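Local coordinates for protein probable arabinosyltransferase B (Mycobacterium tuberculosis H37Rv, PDB 7BVF) that polymerises arabinose into the arabinan of cell-wall arabinogalactan, acting as a membrane-embedded arabinosyltransferase to which ethambutol binds, at residues Leu410-Thr415 and Gly448-Ala453; Ser538-Phe543 and Leu636-Ala641; Ala627-Leu632 and Thr704-Ile709; Tyr652-Asn657 and Ala720-Gly725. All blocks are in the same frame, centred on the assembly; numbering follows the deposited sequence.

Interaction 1: Leu410-Thr415 and Gly448-Ala453; sequences LGSLVT and GLIAVA
T415 and S412, on one flank of helix 405-425, receive the methyl of A451, a case of small residues letting two backbones come close. The CA atoms of S412 and A451 lie only 4.5 Å apart. T415 can be followed outward. Its CB stands 3.8 Å from CB of A451, and the branch then divides. OG1 of T415, beside the backbone N and anti to the carbonyl carbon (chi1 -52°), passes 3.5 Å from CB of A451. Turning back along its own helix, OG1 of T415 also donates to O of G411, 2.8 Å away, with a C=O...donor angle of 170°. The hydroxyl of T415 therefore has its polar partner one turn earlier and meets A451 without a polar bond. The other branch, CG2 of T415, extends anti to the backbone N and ends 3.9 Å from O of A451. S412 makes the second half of the contact: its CB meets CG1 of I450 at 4.0 Å, while OG of S412 comes no nearer to A451 N than 3.8 Å, a touch rather than a bond. A451, with a positive phi of 75°, is the N-cap of helix 452-457. This non-helical turn interrupts a span predicted to cross the membrane, and the next residue, V452, touches the bound decaprenyl phosphate. Helix 430-442 closes over T415 through A434 and T437. Helix 570-584 covers the turn at I450 and A453 through T581, and helix 353-369 packs on helix 405-425 at L410, L413 and V414.

Interaction 2: Ser538-Phe543 and Leu636-Ala641; sequences SRRFGF and LALCWA
C639 sets its sulfur against the shoulder of helix 537-559, where R540 and F541 follow each other. SG of C639 is anti to the backbone N of its own residue (chi1 180°), which carries it out to 3.8 Å from CB of F541. SG of C639 also touches CB of R540 at 4.0 Å, and relative to the F541 ring it lies at the edge, near the ring plane. Beyond the sulfur, the contact divides into an apolar and a polar wing. On the apolar side, CE1 of F541 approaches CD2 of L636 obliquely at 4.3 Å. On the polar side, the R540 chain runs extended from CG to NE and delivers its guanidinium to the end of helix 622-639 and the loop that follows, where NH2 of R540 lies 3.1 Å from O of L638 and NH1 lies 3.9 Å from O of A641. Both carbonyls approach the guanidinium obliquely. A cation at the carboxyl end of a helix is expected to be favourable, since carbonyl oxygens gather there. The contact thus illustrates how, in the GT-C membrane domain, the first turns of one helix can meet the last turn of another. Further out, helix 706-727 backs the apolar wing, with V710 against F541 and M714 against L636. W640 N bonds to L636 O, and the W640 ring meets that of F672. T642 packs on R540, and L544 on L638. Aromatic packing from another protein chain of the assembly covers A637, L638 and A641, while R539, pointing away from 636-641, forms a salt bridge with D534.

Interaction 3: Ala627-Leu632 and Thr704-Ile709; sequences AFLAAL and TAPVPI
P706, where the chain leads into helix 706-727, presses its ring against the side chains of F628, L629 and L632 on helix 622-639. CB of P706 is met by two leucine tips, CD1 of L632 at 3.7 Å and CD1 of L629 at 3.9 Å. The L632 side chain crosses the proline at about a right angle, whereas that of L629 comes in at a slant. L629 reaches this far because its CG is anti to the backbone N (chi1 -168°), which swings its CD1 across to the proline. One atom further round the ring, CG of P706 stands 4.2 Å from CE2 of F628. Every touch is between carbon atoms, as suits transmembrane helices packed inside a membrane domain. Proline is also well placed in the first turn of a helix, where its missing N-H costs no bond within the helix. V707 continues the contact with a single branch: CG2 of V707, beside its own backbone N and anti to its carbonyl carbon, lies 4.2 Å from CE2 of F628. The F628 ring thus offers its edge to both P706 and V707. CG2 of V707 also meets CD1 of L632, again at 4.2 Å. P708 then turns to A386 of helix 381-395. Helix 537-559 also packs on 627-632, T552 against F628, and I545 and L548 against L632.

Interaction 4: Tyr652-Asn657 and Ala720-Gly725; sequences YGVPFN and ASMVAG
G653 and G725 bring the loop and the helix together backbone to backbone, their CA atoms 4.2 Å apart. The contact here is of main-chain atoms: C of G653 lies 3.9 Å from CA of G725. O of Y652 and O of G725 come within 3.7 Å of each other without bonding. G653 takes a positive phi of 110°, a conformation suited to glycine, and having no side chain it can lie directly on the helix. The side-chain contacts belong mainly to V654. CG1 of V654, set beside the backbone N (chi1 -52°), packs 4.4 Å from SD of M722, whose folded chain brings the sulfur back toward the loop, and also rests 3.9 Å from O of S721. CD of P655 reaches the same carbonyl more distantly. That oxygen already accepts the helical bond from G725 N, so V654 and P655 pack on a satisfied group. Several polar groups find partners outside the two segments: R728 NE donates to G653 O, while the S721 hydroxyl is bonded to V717 O and to N644 ND2. The loop joins helix 622-639 to helix 668-687 and lies against the late turns of helix 706-727. Helix 278-293 covers the helix at M722 and V723 through W290 and I293, and Y652 extends to R1059 and W1061, between strands 1046-1053 and 1063-1067.

How the interactions relate
Interactions 2 and 3 share helix 622-639, and interactions 3 and 4 share helix 706-727, so the three form one cluster tied through two helices. Interaction 1 stands apart, its centre 26 Å or more from the other centres. All four are largely buried, although interaction 4 includes the exposed P655. Their chemistry changes with position. Interaction 3 is wholly carbon against carbon, interaction 2 adds a sulfur and a guanidinium at a helix end, and interaction 4 sets glycine main chain on main chain, with V654 and P655 alongside. Interaction 1 also relies on small residues. Its V452 touches the bound decaprenyl phosphate, while the side chains of L638 in interaction 2 and F628 in interaction 3 each lie about 8 Å from a cardiolipin.

Interaction 1: Leu410-Thr415 and Gly448-Ala453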
loop_
_atom_site.group_PDB
_atom_site.type_symbol
_atom_site.label_atom_id
_atom_site.label_comp_id
_atom_site.label_asym_id
_atom_site.label_seq_id
_atom_site.Cartn_x
_atom_site.Cartn_y
_atom_site.Cartn_z
ATOM N N LEU A 410 5.740 -2.918 32.636
ATOM C CA LEU A 410 5.795 -3.080 34.083
ATOM C C LEU A 410 5.580 -1.761 34.812
ATOM O O LEU A 410 4.913 -1.726 35.853
ATOM C CB LEU A 410 7.136 -3.689 34.493
ATOM C CG LEU A 410 7.532 -3.580 35.964
ATOM C CD1 LEU A 410 6.643 -4.455 36.819
ATOM C CD2 LEU A 410 8.989 -3.946 36.154
ATOM N N GLY A 411 6.151 -0.675 34.292
ATOM C CA GLY A 411 5.889 0.633 34.857
ATOM C C GLY A 411 4.458 1.088 34.691
ATOM O O GLY A 411 3.989 1.916 35.476
ATOM N N SER A 412 3.757 0.572 33.684
ATOM C CA SER A 412 2.345 0.870 33.498
ATOM C C SER A 412 1.440 0.040 34.393
ATOM O O SER A 412 0.264 0.381 34.540
ATOM C CB SER A 412 1.954 0.646 32.039
ATOM O OG SER A 412 0.567 0.848 31.856
ATOM N N LEU A 413 1.951 -1.039 34.975
ATOM C CA LEU A 413 1.197 -1.863 35.908
ATOM C C LEU A 413 1.452 -1.488 37.356
ATOM O O LEU A 413 0.531 -1.554 38.177
ATOM C CB LEU A 413 1.543 -3.339 35.698
ATOM C CG LEU A 413 0.760 -4.387 36.482
ATOM C CD1 LEU A 413 -0.625 -4.568 35.900
ATOM C CD2 LEU A 413 1.514 -5.692 36.470
ATOM N N VAL A 414 2.680 -1.084 37.683
ATOM C CA VAL A 414 2.965 -0.604 39.030
ATOM C C VAL A 414 2.155 0.649 39.340
ATOM O O VAL A 414 1.708 0.844 40.475
ATOM C CB VAL A 414 4.477 -0.365 39.197
ATOM C CG1 VAL A 414 4.774 0.257 40.539
ATOM C CG2 VAL A 414 5.224 -1.665 39.052
ATOM N N THR A 415 1.923 1.500 38.340
ATOM C CA THR A 415 1.113 2.695 38.551
ATOM C C THR A 415 -0.329 2.333 38.880
ATOM O O THR A 415 -0.915 2.860 39.835
ATOM C CB THR A 415 1.166 3.584 37.310
ATOM O OG1 THR A 415 2.529 3.826 36.953
ATOM C CG2 THR A 415 0.479 4.901 37.574
ATOM N N GLY A 448 6.144 5.485 25.752
ATOM C CA GLY A 448 5.900 5.304 27.164
ATOM C C GLY A 448 4.867 6.272 27.688
ATOM O O GLY A 448 4.773 6.492 28.898
ATOM N N LEU A 449 4.071 6.851 26.792
ATOM C CA LEU A 449 2.966 7.711 27.205
ATOM C C LEU A 449 1.764 6.891 27.639
ATOM O O LEU A 449 0.632 7.113 27.208
ATOM C CB LEU A 449 2.607 8.658 26.061
ATOM C CG LEU A 449 1.720 9.873 26.336
ATOM C CD1 LEU A 449 2.328 10.764 27.399
ATOM C CD2 LEU A 449 1.490 10.648 25.052
ATOM N N ILE A 450 2.019 5.917 28.504
ATOM C CA ILE A 450 1.005 5.136 29.184
ATOM C C ILE A 450 1.432 5.052 30.642
ATOM O O ILE A 450 2.567 5.371 30.998
ATOM C CB ILE A 450 0.810 3.735 28.569
ATOM C CG1 ILE A 450 2.079 2.898 28.720
ATOM C CG2 ILE A 450 0.424 3.843 27.106
ATOM C CD1 ILE A 450 1.996 1.554 28.046
ATOM N N ALA A 451 0.505 4.609 31.479
ATOM C CA ALA A 451 0.394 4.866 32.907
ATOM C C ALA A 451 -0.097 6.285 33.141
ATOM O O ALA A 451 -0.593 6.573 34.226
ATOM C CB ALA A 451 1.703 4.644 33.690
ATOM N N VAL A 452 -0.115 7.141 32.121
ATOM C CA VAL A 452 -0.974 8.314 32.178
ATOM C C VAL A 452 -2.426 7.884 32.029
ATOM O O VAL A 452 -3.327 8.447 32.658
ATOM C CB VAL A 452 -0.562 9.338 31.107
ATOM C CG1 VAL A 452 -1.496 10.530 31.130
ATOM C CG2 VAL A 452 0.867 9.783 31.335
ATOM N N ALA A 453 -2.668 6.852 31.218
ATOM C CA ALA A 453 -3.984 6.228 31.186
ATOM C C ALA A 453 -4.341 5.641 32.544
ATOM O O ALA A 453 -5.494 5.724 32.979
ATOM C CB ALA A 453 -4.027 5.148 30.108
#

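Interaction 2: Ser538-Phe543 and Leu636-Ala641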
loop_
_atom_site.group_PDB
_atom_site.type_symbol
_atom_site.label_atom_id
_atom_site.label_comp_id
_atom_site.label_asym_id
_atom_site.label_seq_id
_atom_site.Cartn_x
_atom_site.Cartn_y
_atom_site.Cartn_z
ATOM N N SER A 538 2.648 -15.445 15.059
ATOM C CA SER A 538 3.102 -15.265 16.428
ATOM C C SER A 538 2.931 -13.841 16.925
ATOM O O SER A 538 2.908 -13.624 18.139
ATOM C CB SER A 538 4.571 -15.674 16.556
ATOM O OG SER A 538 5.336 -15.181 15.471
ATOM N N ARG A 539 2.796 -12.873 16.024
ATOM C CA ARG A 539 2.646 -11.477 16.397
ATOM C C ARG A 539 1.234 -10.953 16.196
ATOM O O ARG A 539 0.973 -9.788 16.501
ATOM C CB ARG A 539 3.639 -10.616 15.613
ATOM C CG ARG A 539 5.047 -10.692 16.157
ATOM C CD ARG A 539 6.081 -10.434 15.090
ATOM N NE ARG A 539 6.130 -9.034 14.694
ATOM C CZ ARG A 539 6.845 -8.106 15.318
ATOM N NH1 ARG A 539 7.570 -8.426 16.379
ATOM N NH2 ARG A 539 6.833 -6.858 14.882
ATOM N N ARG A 540 0.320 -11.776 15.690
ATOM C CA ARG A 540 -1.082 -11.398 15.579
ATOM C C ARG A 540 -1.890 -11.839 16.789
ATOM O O ARG A 540 -2.793 -11.116 17.226
ATOM C CB ARG A 540 -1.701 -12.010 14.324
ATOM C CG ARG A 540 -1.186 -11.471 13.020
ATOM C CD ARG A 540 -2.060 -11.959 11.892
ATOM N NE ARG A 540 -1.434 -11.789 10.591
ATOM C CZ ARG A 540 -2.051 -12.011 9.439
ATOM N NH1 ARG A 540 -1.410 -11.832 8.298
ATOM N NH2 ARG A 540 -3.312 -12.407 9.429
ATOM N N PHE A 541 -1.571 -13.017 17.326
ATOM C CA PHE A 541 -2.391 -13.623 18.367
ATOM C C PHE A 541 -2.423 -12.767 19.623
ATOM O O PHE A 541 -3.485 -12.587 20.232
ATOM C CB PHE A 541 -1.867 -15.020 18.685
ATOM C CG PHE A 541 -2.697 -15.766 19.683
ATOM C CD1 PHE A 541 -3.839 -16.438 19.288
ATOM C CD2 PHE A 541 -2.334 -15.800 21.016
ATOM C CE1 PHE A 541 -4.603 -17.127 20.202
ATOM C CE2 PHE A 541 -3.095 -16.483 21.934
ATOM C CZ PHE A 541 -4.231 -17.149 21.527
ATOM N N GLY A 542 -1.270 -12.230 20.026
ATOM C CA GLY A 542 -1.214 -11.461 21.259
ATOM C C GLY A 542 -2.171 -10.287 21.267
ATOM O O GLY A 542 -2.768 -9.969 22.297
ATOM N N PHE A 543 -2.339 -9.631 20.119
ATOM C CA PHE A 543 -3.235 -8.484 20.045
ATOM C C PHE A 543 -4.674 -8.906 19.778
ATOM O O PHE A 543 -5.611 -8.292 20.305
ATOM C CB PHE A 543 -2.757 -7.517 18.965
ATOM C CG PHE A 543 -3.699 -6.377 18.718
ATOM C CD1 PHE A 543 -3.852 -5.372 19.654
ATOM C CD2 PHE A 543 -4.435 -6.311 17.549
ATOM C CE1 PHE A 543 -4.720 -4.326 19.431
ATOM C CE2 PHE A 543 -5.304 -5.267 17.320
ATOM C CZ PHE A 543 -5.446 -4.273 18.263
ATOM N N LEU A 636 -8.963 -17.511 15.293
ATOM C CA LEU A 636 -7.863 -18.431 15.009
ATOM C C LEU A 636 -7.635 -18.578 13.510
ATOM O O LEU A 636 -6.488 -18.580 13.043
ATOM C CB LEU A 636 -8.143 -19.795 15.631
ATOM C CG LEU A 636 -7.661 -20.031 17.054
ATOM C CD1 LEU A 636 -7.986 -21.445 17.474
ATOM C CD2 LEU A 636 -6.178 -19.783 17.139
ATOM N N ALA A 637 -8.716 -18.721 12.740
ATOM C CA ALA A 637 -8.583 -18.831 11.291
ATOM C C ALA A 637 -7.947 -17.589 10.692
ATOM O O ALA A 637 -7.206 -17.684 9.710
ATOM C CB ALA A 637 -9.948 -19.075 10.655
ATOM N N LEU A 638 -8.230 -16.418 11.256
ATOM C CA LEU A 638 -7.605 -15.196 10.766
ATOM C C LEU A 638 -6.147 -15.093 11.191
ATOM O O LEU A 638 -5.329 -14.531 10.457
ATOM C CB LEU A 638 -8.387 -13.980 11.260
ATOM C CG LEU A 638 -8.119 -12.628 10.606
ATOM C CD1 LEU A 638 -9.390 -11.813 10.614
ATOM C CD2 LEU A 638 -7.019 -11.877 11.325
ATOM N N CYS A 639 -5.807 -15.624 12.364
ATOM C CA CYS A 639 -4.440 -15.539 12.866
ATOM C C CYS A 639 -3.500 -16.489 12.133
ATOM O O CYS A 639 -2.335 -16.153 11.904
ATOM C CB CYS A 639 -4.425 -15.829 14.365
ATOM S SG CYS A 639 -2.803 -15.762 15.127
ATOM N N TRP A 640 -3.979 -17.673 11.761
ATOM C CA TRP A 640 -3.122 -18.676 11.136
ATOM C C TRP A 640 -2.941 -18.472 9.640
ATOM O O TRP A 640 -2.322 -19.319 8.992
ATOM C CB TRP A 640 -3.682 -20.074 11.391
ATOM C CG TRP A 640 -3.196 -20.675 12.657
ATOM C CD1 TRP A 640 -3.657 -20.419 13.910
ATOM C CD2 TRP A 640 -2.148 -21.635 12.803
ATOM N NE1 TRP A 640 -2.962 -21.160 14.830
ATOM C CE2 TRP A 640 -2.029 -21.917 14.173
ATOM C CE3 TRP A 640 -1.299 -22.285 11.907
ATOM C CZ2 TRP A 640 -1.097 -22.819 14.669
ATOM C CZ3 TRP A 640 -0.377 -23.176 12.400
ATOM C CH2 TRP A 640 -0.282 -23.437 13.766
ATOM N N ALA A 641 -3.464 -17.389 9.078
ATOM C CA ALA A 641 -3.406 -17.140 7.637
ATOM C C ALA A 641 -2.210 -16.279 7.263
ATOM O O ALA A 641 -2.350 -15.250 6.608
ATOM C CB ALA A 641 -4.703 -16.497 7.168
#

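Interaction 3: Ala627-Leu632 and Thr704-Ile709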
loop_
_atom_site.group_PDB
_atom_site.type_symbol
_atom_site.label_atom_id
_atom_site.label_comp_id
_atom_site.label_asym_id
_atom_site.label_seq_id
_atom_site.Cartn_x
_atom_site.Cartn_y
_atom_site.Cartn_z
ATOM N N ALA A 627 -21.879 -18.748 20.240
ATOM C CA ALA A 627 -21.451 -17.614 19.430
ATOM C C ALA A 627 -20.049 -17.160 19.814
ATOM O O ALA A 627 -19.234 -16.832 18.944
ATOM C CB ALA A 627 -22.444 -16.464 19.573
ATOM N N PHE A 628 -19.744 -17.143 21.112
ATOM C CA PHE A 628 -18.389 -16.788 21.531
ATOM C C PHE A 628 -17.370 -17.812 21.043
ATOM O O PHE A 628 -16.269 -17.446 20.611
ATOM C CB PHE A 628 -18.316 -16.647 23.048
ATOM C CG PHE A 628 -16.961 -16.240 23.549
ATOM C CD1 PHE A 628 -16.503 -14.948 23.374
ATOM C CD2 PHE A 628 -16.141 -17.151 24.189
ATOM C CE1 PHE A 628 -15.260 -14.573 23.831
ATOM C CE2 PHE A 628 -14.897 -16.779 24.647
ATOM C CZ PHE A 628 -14.456 -15.490 24.466
ATOM N N LEU A 629 -17.715 -19.098 21.104
ATOM C CA LEU A 629 -16.809 -20.127 20.597
ATOM C C LEU A 629 -16.566 -19.967 19.098
ATOM O O LEU A 629 -15.432 -20.120 18.620
ATOM C CB LEU A 629 -17.375 -21.509 20.906
ATOM C CG LEU A 629 -16.447 -22.698 20.706
ATOM C CD1 LEU A 629 -15.281 -22.626 21.665
ATOM C CD2 LEU A 629 -17.214 -23.985 20.895
ATOM N N ALA A 630 -17.618 -19.660 18.337
ATOM C CA ALA A 630 -17.451 -19.440 16.904
ATOM C C ALA A 630 -16.587 -18.215 16.630
ATOM O O ALA A 630 -15.800 -18.203 15.676
ATOM C CB ALA A 630 -18.814 -19.294 16.235
ATOM N N ALA A 631 -16.715 -17.176 17.456
ATOM C CA ALA A 631 -15.851 -16.010 17.301
ATOM C C ALA A 631 -14.392 -16.364 17.566
ATOM O O ALA A 631 -13.491 -15.882 16.871
ATOM C CB ALA A 631 -16.306 -14.890 18.231
ATOM N N LEU A 632 -14.142 -17.209 18.568
ATOM C CA LEU A 632 -12.777 -17.669 18.822
ATOM C C LEU A 632 -12.218 -18.437 17.631
ATOM O O LEU A 632 -11.056 -18.251 17.250
ATOM C CB LEU A 632 -12.739 -18.544 20.072
ATOM C CG LEU A 632 -12.241 -17.901 21.361
ATOM C CD1 LEU A 632 -12.414 -18.860 22.511
ATOM C CD2 LEU A 632 -10.793 -17.500 21.223
ATOM N N THR A 704 -16.547 -24.284 28.954
ATOM C CA THR A 704 -16.197 -23.797 30.282
ATOM C C THR A 704 -14.933 -22.949 30.277
ATOM O O THR A 704 -14.838 -21.978 31.035
ATOM C CB THR A 704 -16.022 -24.967 31.251
ATOM O OG1 THR A 704 -15.294 -26.019 30.608
ATOM C CG2 THR A 704 -17.366 -25.489 31.714
ATOM N N ALA A 705 -13.956 -23.294 29.441
ATOM C CA ALA A 705 -12.707 -22.548 29.375
ATOM C C ALA A 705 -12.045 -22.737 28.018
ATOM O O ALA A 705 -11.152 -23.580 27.880
ATOM C CB ALA A 705 -11.761 -22.991 30.487
ATOM N N PRO A 706 -12.460 -21.994 26.990
ATOM C CA PRO A 706 -11.825 -22.139 25.674
ATOM C C PRO A 706 -10.588 -21.271 25.486
ATOM O O PRO A 706 -9.680 -21.634 24.730
ATOM C CB PRO A 706 -12.945 -21.735 24.711
ATOM C CG PRO A 706 -13.777 -20.782 25.483
ATOM C CD PRO A 706 -13.638 -21.111 26.945
ATOM N N VAL A 707 -10.529 -20.137 26.177
ATOM C CA VAL A 707 -9.413 -19.201 26.042
ATOM C C VAL A 707 -8.132 -19.801 26.617
ATOM O O VAL A 707 -7.081 -19.717 25.960
ATOM C CB VAL A 707 -9.730 -17.849 26.703
ATOM C CG1 VAL A 707 -8.597 -16.872 26.470
ATOM C CG2 VAL A 707 -11.035 -17.292 26.177
ATOM N N PRO A 708 -8.139 -20.386 27.826
ATOM C CA PRO A 708 -6.911 -21.039 28.300
ATOM C C PRO A 708 -6.409 -22.109 27.355
ATOM O O PRO A 708 -5.200 -22.207 27.123
ATOM C CB PRO A 708 -7.332 -21.633 29.648
ATOM C CG PRO A 708 -8.442 -20.796 30.092
ATOM C CD PRO A 708 -9.188 -20.420 28.863
ATOM N N ILE A 709 -7.312 -22.899 26.779
ATOM C CA ILE A 709 -6.902 -23.991 25.906
ATOM C C ILE A 709 -6.301 -23.454 24.614
ATOM O O ILE A 709 -5.261 -23.937 24.153
ATOM C CB ILE A 709 -8.096 -24.921 25.640
ATOM C CG1 ILE A 709 -8.479 -25.646 26.928
ATOM C CG2 ILE A 709 -7.771 -25.901 24.534
ATOM C CD1 ILE A 709 -9.549 -26.678 26.750
#

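Interaction 4: Tyr652-Asn657 and Ala720-Gly725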
loop_
_atom_site.group_PDB
_atom_site.type_symbol
_atom_site.label_atom_id
_atom_site.label_comp_id
_atom_site.label_asym_id
_atom_site.label_seq_id
_atom_site.Cartn_x
_atom_site.Cartn_y
_atom_site.Cartn_z
ATOM N N TYR A 652 16.358 -19.504 11.629
ATOM C CA TYR A 652 17.208 -20.573 11.119
ATOM C C TYR A 652 16.643 -21.907 11.579
ATOM O O TYR A 652 16.893 -22.344 12.702
ATOM C CB TYR A 652 18.642 -20.405 11.603
ATOM C CG TYR A 652 19.442 -19.353 10.877
ATOM C CD1 TYR A 652 18.828 -18.420 10.064
ATOM C CD2 TYR A 652 20.817 -19.296 11.014
ATOM C CE1 TYR A 652 19.559 -17.459 9.410
ATOM C CE2 TYR A 652 21.556 -18.342 10.365
ATOM C CZ TYR A 652 20.923 -17.425 9.565
ATOM O OH TYR A 652 21.657 -16.467 8.912
ATOM N N GLY A 653 15.879 -22.564 10.712
ATOM C CA GLY A 653 15.438 -23.923 10.935
ATOM C C GLY A 653 13.960 -24.082 11.213
ATOM O O GLY A 653 13.452 -25.203 11.117
ATOM N N VAL A 654 13.255 -23.008 11.558
ATOM C CA VAL A 654 11.844 -23.117 11.924
ATOM C C VAL A 654 11.063 -23.549 10.688
ATOM O O VAL A 654 11.398 -23.138 9.568
ATOM C CB VAL A 654 11.315 -21.809 12.530
ATOM C CG1 VAL A 654 12.215 -21.363 13.660
ATOM C CG2 VAL A 654 11.209 -20.732 11.487
ATOM N N PRO A 655 10.047 -24.410 10.838
ATOM C CA PRO A 655 9.475 -25.098 9.673
ATOM C C PRO A 655 8.874 -24.220 8.585
ATOM O O PRO A 655 9.367 -24.232 7.454
ATOM C CB PRO A 655 8.399 -25.981 10.309
ATOM C CG PRO A 655 8.934 -26.274 11.655
ATOM C CD PRO A 655 9.570 -24.997 12.101
ATOM N N PHE A 656 7.822 -23.466 8.888
ATOM C CA PHE A 656 7.107 -22.715 7.855
ATOM C C PHE A 656 7.469 -21.233 7.897
ATOM O O PHE A 656 6.626 -20.370 8.111
ATOM C CB PHE A 656 5.606 -22.923 7.999
ATOM C CG PHE A 656 5.174 -24.323 7.716
ATOM C CD1 PHE A 656 5.144 -24.798 6.424
ATOM C CD2 PHE A 656 4.810 -25.168 8.743
ATOM C CE1 PHE A 656 4.763 -26.085 6.163
ATOM C CE2 PHE A 656 4.422 -26.457 8.486
ATOM C CZ PHE A 656 4.398 -26.916 7.195
ATOM N N ASN A 657 8.739 -20.937 7.646
ATOM C CA ASN A 657 9.211 -19.570 7.808
ATOM C C ASN A 657 8.873 -18.671 6.632
ATOM O O ASN A 657 8.916 -17.446 6.776
ATOM C CB ASN A 657 10.719 -19.556 8.032
ATOM C CG ASN A 657 11.202 -18.241 8.583
ATOM O OD1 ASN A 657 11.142 -18.005 9.784
ATOM N ND2 ASN A 657 11.670 -17.365 7.705
ATOM N N ALA A 720 7.529 -25.296 20.279
ATOM C CA ALA A 720 7.907 -26.338 19.335
ATOM C C ALA A 720 8.654 -25.769 18.141
ATOM O O ALA A 720 9.543 -26.431 17.602
ATOM C CB ALA A 720 6.671 -27.100 18.868
ATOM N N SER A 721 8.317 -24.549 17.718
ATOM C CA SER A 721 9.052 -23.924 16.621
ATOM C C SER A 721 10.542 -23.836 16.929
ATOM O O SER A 721 11.381 -24.294 16.143
ATOM C CB SER A 721 8.485 -22.537 16.333
ATOM O OG SER A 721 7.200 -22.630 15.755
ATOM N N MET A 722 10.895 -23.265 18.081
ATOM C CA MET A 722 12.304 -23.087 18.412
ATOM C C MET A 722 12.981 -24.415 18.722
ATOM O O MET A 722 14.160 -24.601 18.402
ATOM C CB MET A 722 12.454 -22.123 19.583
ATOM C CG MET A 722 11.629 -20.861 19.457
ATOM S SD MET A 722 11.608 -20.142 17.806
ATOM C CE MET A 722 13.203 -19.350 17.746
ATOM N N VAL A 723 12.265 -25.359 19.337
ATOM C CA VAL A 723 12.892 -26.650 19.612
ATOM C C VAL A 723 13.190 -27.390 18.313
ATOM O O VAL A 723 14.249 -28.013 18.167
ATOM C CB VAL A 723 12.016 -27.486 20.559
ATOM C CG1 VAL A 723 12.512 -28.915 20.610
ATOM C CG2 VAL A 723 12.020 -26.877 21.946
ATOM N N ALA A 724 12.278 -27.324 17.340
ATOM C CA ALA A 724 12.519 -27.966 16.055
ATOM C C ALA A 724 13.552 -27.225 15.227
ATOM O O ALA A 724 14.177 -27.833 14.358
ATOM C CB ALA A 724 11.217 -28.080 15.265
ATOM N N GLY A 725 13.733 -25.924 15.463
ATOM C CA GLY A 725 14.830 -25.216 14.832
ATOM C C GLY A 725 16.180 -25.485 15.455
ATOM O O GLY A 725 17.200 -25.327 14.784
#